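Local atomic coordinates of endoglucanase E (Clostridium thermocellum, PDB entry 2WAO), a protein that is an endoglucanase whose esterase part probably deacetylates plant cell wall polysaccharides and also binds cello-oligosaccharides in its active site. Residues A[56-61]-A[88-93]. Sequence-based numbering, arbitrary orientation.
Sequences QAIVDG and HLVLWK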
ATOM      1  N   GLN A  56      12.119   5.541   4.531  1.00  7.62           N
ATOM      2  CA  GLN A  56      13.414   5.048   4.035  1.00  9.15           C
ATOM      3  C   GLN A  56      13.726   5.820   2.758  1.00  9.46           C
ATOM      4  O   GLN A  56      12.807   6.029   1.926  1.00  8.88           O
ATOM      5  CB  GLN A  56      13.343   3.557   3.715  1.00  9.29           C
ATOM      6  CG  GLN A  56      14.729   2.961   3.294  1.00 10.02           C
ATOM      7  CD  GLN A  56      14.731   1.471   3.314  1.00 15.55           C
ATOM      8  OE1 GLN A  56      15.624   0.818   3.932  1.00 14.61           O
ATOM      9  NE2 GLN A  56      13.726   0.883   2.635  1.00 13.78           N
ATOM     10  N   ALA A  57      14.991   6.261   2.633  1.00  9.70           N
ATOM     11  CA  ALA A  57      15.547   6.816   1.385  1.00  9.49           C
ATOM     12  C   ALA A  57      16.204   5.681   0.602  1.00  9.68           C
ATOM     13  O   ALA A  57      16.899   4.841   1.167  1.00 11.35           O
ATOM     14  CB  ALA A  57      16.583   7.902   1.718  1.00 10.32           C
ATOM     15  N   ILE A  58      15.952   5.622  -0.699  1.00  8.72           N
ATOM     16  CA  ILE A  58      16.583   4.643  -1.566  1.00  8.90           C
ATOM     17  C   ILE A  58      17.351   5.449  -2.590  1.00  9.42           C
ATOM     18  O   ILE A  58      16.744   6.181  -3.380  1.00  9.95           O
ATOM     19  CB  ILE A  58      15.562   3.699  -2.268  1.00  8.27           C
ATOM     20  CG1 ILE A  58      14.677   2.971  -1.238  1.00  9.81           C
ATOM     21  CG2 ILE A  58      16.325   2.632  -3.089  1.00  8.70           C
ATOM     22  CD1 ILE A  58      13.378   3.675  -0.896  1.00  9.80           C
ATOM     23  N   VAL A  59      18.677   5.346  -2.562  1.00  9.88           N
ATOM     24  CA  VAL A  59      19.511   6.286  -3.313  1.00 10.35           C
ATOM     25  C   VAL A  59      20.305   5.495  -4.309  1.00 10.93           C
ATOM     26  O   VAL A  59      21.052   4.588  -3.919  1.00 11.95           O
ATOM     27  CB  VAL A  59      20.438   7.115  -2.396  1.00 10.58           C
ATOM     28  CG1 VAL A  59      21.281   8.068  -3.277  1.00 11.79           C
ATOM     29  CG2 VAL A  59      19.611   7.933  -1.444  1.00 10.66           C
ATOM     30  N   ASP A  60      20.088   5.771  -5.593  1.00 12.04           N
ATOM     31  CA  ASP A  60      20.690   4.978  -6.688  1.00 13.02           C
ATOM     32  C   ASP A  60      20.436   3.476  -6.469  1.00 13.67           C
ATOM     33  O   ASP A  60      21.340   2.639  -6.634  1.00 12.39           O
ATOM     34  CB  ASP A  60      22.203   5.250  -6.791  1.00 13.91           C
ATOM     35  CG  ASP A  60      22.520   6.723  -7.003  1.00 15.70           C
ATOM     36  OD1 ASP A  60      21.758   7.369  -7.768  1.00 16.55           O
ATOM     37  OD2 ASP A  60      23.501   7.212  -6.381  1.00 21.46           O
ATOM     38  N   GLY A  61      19.210   3.151  -6.063  1.00 14.09           N
ATOM     39  CA  GLY A  61      18.797   1.757  -5.893  1.00 14.65           C
ATOM     40  C   GLY A  61      19.203   1.089  -4.581  1.00 14.58           C
ATOM     41  O   GLY A  61      18.886  -0.084  -4.366  1.00 15.59           O
ATOM     42  N   HIS A  88      19.779   9.317  -8.089  1.00  9.67           N
ATOM     43  CA  HIS A  88      18.332   9.092  -8.057  1.00  8.92           C
ATOM     44  C   HIS A  88      17.897   8.830  -6.605  1.00  7.81           C
ATOM     45  O   HIS A  88      18.504   8.001  -5.931  1.00  9.09           O
ATOM     46  CB  HIS A  88      17.992   7.906  -8.944  1.00  9.26           C
ATOM     47  CG  HIS A  88      16.547   7.543  -8.939  1.00 10.51           C
ATOM     48  ND1 HIS A  88      16.081   6.369  -8.380  1.00 13.74           N
ATOM     49  CD2 HIS A  88      15.460   8.195  -9.413  1.00 10.52           C
ATOM     50  CE1 HIS A  88      14.769   6.309  -8.531  1.00 11.86           C
ATOM     51  NE2 HIS A  88      14.368   7.406  -9.147  1.00 12.76           N
ATOM     52  N   LEU A  89      16.845   9.511  -6.154  1.00  8.25           N
ATOM     53  CA  LEU A  89      16.353   9.393  -4.780  1.00  8.52           C
ATOM     54  C   LEU A  89      14.880   9.029  -4.755  1.00  8.45           C
ATOM     55  O   LEU A  89      14.084   9.640  -5.456  1.00  7.29           O
ATOM     56  CB  LEU A  89      16.531  10.701  -4.040  1.00  9.65           C
ATOM     57  CG  LEU A  89      15.854  10.926  -2.694  1.00 10.28           C
ATOM     58  CD1 LEU A  89      16.442   9.939  -1.651  1.00 12.67           C
ATOM     59  CD2 LEU A  89      16.028  12.415  -2.234  1.00 10.84           C
ATOM     60  N   VAL A  90      14.533   8.024  -3.950  1.00  7.16           N
ATOM     61  CA  VAL A  90      13.126   7.781  -3.630  1.00  7.30           C
ATOM     62  C   VAL A  90      13.008   7.943  -2.103  1.00  7.46           C
ATOM     63  O   VAL A  90      13.831   7.373  -1.356  1.00  8.49           O
ATOM     64  CB  VAL A  90      12.684   6.369  -4.033  1.00  8.31           C
ATOM     65  CG1 VAL A  90      11.291   6.075  -3.479  1.00  9.38           C
ATOM     66  CG2 VAL A  90      12.749   6.185  -5.543  1.00 10.29           C
ATOM     67  N   LEU A  91      12.051   8.755  -1.651  1.00  6.87           N
ATOM     68  CA  LEU A  91      11.775   8.874  -0.198  1.00  7.01           C
ATOM     69  C   LEU A  91      10.420   8.200   0.089  1.00  7.46           C
ATOM     70  O   LEU A  91       9.381   8.657  -0.402  1.00  7.63           O
ATOM     71  CB  LEU A  91      11.799  10.356   0.231  1.00  7.58           C
ATOM     72  CG  LEU A  91      11.465  10.657   1.685  1.00  8.85           C
ATOM     73  CD1 LEU A  91      12.420   9.911   2.653  1.00  8.33           C
ATOM     74  CD2 LEU A  91      11.481  12.184   1.966  1.00  9.77           C
ATOM     75  N   TRP A  92      10.421   7.127   0.886  1.00  7.06           N
ATOM     76  CA  TRP A  92       9.268   6.218   0.987  1.00  6.47           C
ATOM     77  C   TRP A  92       8.644   6.259   2.383  1.00  6.27           C
ATOM     78  O   TRP A  92       9.358   6.148   3.407  1.00  4.52           O
ATOM     79  CB  TRP A  92       9.742   4.794   0.667  1.00  6.83           C
ATOM     80  CG  TRP A  92       8.674   3.715   0.645  1.00  6.33           C
ATOM     81  CD1 TRP A  92       8.090   3.083   1.728  1.00  3.55           C
ATOM     82  CD2 TRP A  92       8.041   3.176  -0.524  1.00  4.22           C
ATOM     83  NE1 TRP A  92       7.139   2.197   1.288  1.00  4.42           N
ATOM     84  CE2 TRP A  92       7.108   2.215  -0.087  1.00  5.47           C
ATOM     85  CE3 TRP A  92       8.199   3.398  -1.910  1.00  6.71           C
ATOM     86  CZ2 TRP A  92       6.324   1.459  -0.983  1.00  5.95           C
ATOM     87  CZ3 TRP A  92       7.394   2.649  -2.804  1.00  6.44           C
ATOM     88  CH2 TRP A  92       6.502   1.666  -2.324  1.00  6.18           C
ATOM     89  N   LYS A  93       7.328   6.454   2.437  1.00  4.62           N
ATOM     90  CA  LYS A  93       6.617   6.448   3.699  1.00  4.61           C
ATOM     91  C   LYS A  93       6.336   4.966   4.049  1.00  3.88           C
ATOM     92  O   LYS A  93       5.503   4.274   3.408  1.00  3.77           O
ATOM     93  CB  LYS A  93       5.305   7.235   3.615  1.00  5.69           C
ATOM     94  CG  LYS A  93       4.585   7.317   4.978  1.00  3.12           C
ATOM     95  CD  LYS A  93       3.215   8.061   4.824  1.00  5.98           C
ATOM     96  CE  LYS A  93       2.637   8.476   6.186  1.00  6.47           C
ATOM     97  NZ  LYS A  93       1.675   7.461   6.809  1.00 10.79           N
TER
HETATM   98  O   HOH W   1      16.890   4.984  -5.863  1.00 11.54           O
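Ile58 and Val90 form a hydrogen-bonded pair of antiparallel strands 52-59 and 85-93, neighbours in one sheet of the N-terminal beta-sandwich (jelly-roll-like) of this family 2 carbohydrate esterase, away from the glycan pocket. Their bonds run both ways, Ile58 N to Val90 O and Val90 N to Ile58 O. Ile58 CB stands 4.2 Å from Val90 O; CG1 rises beside the backbone N (chi1 -57°) while CG2 takes the place opposite that N; CD1 leans toward the partner strand, 3.8 Å from Val90 O and 4.1 Å from both Val90 CG1 and Trp92 CB. Trp92 NE1 is hydrogen-bonded to Ser154 OG, and its ring meets Tyr155 edge-to-face; both partners belong to the GDSL-like esterase part, so this face packs against it. On the face bearing Ala57, Val59 and Leu91, Leu89 CD1 touches both Ala57 CB (3.9 Å) and Val59 CG2 (3.8 Å), and strand 102-108 of the opposing sheet packs against Leu89 through Phe107. Past the last bridge, where the 56-61 chain turns, Asp60 keeps up the ladder: its N binds His88 O, and OD1 accepts His88 N at 2.8 Å. A water takes the N-H of Gly61, donates to Ile58 O and is hydrogen-bonded to His88 ND1 (3.0 Å), while His88 NE2 binds Glu35 OE2.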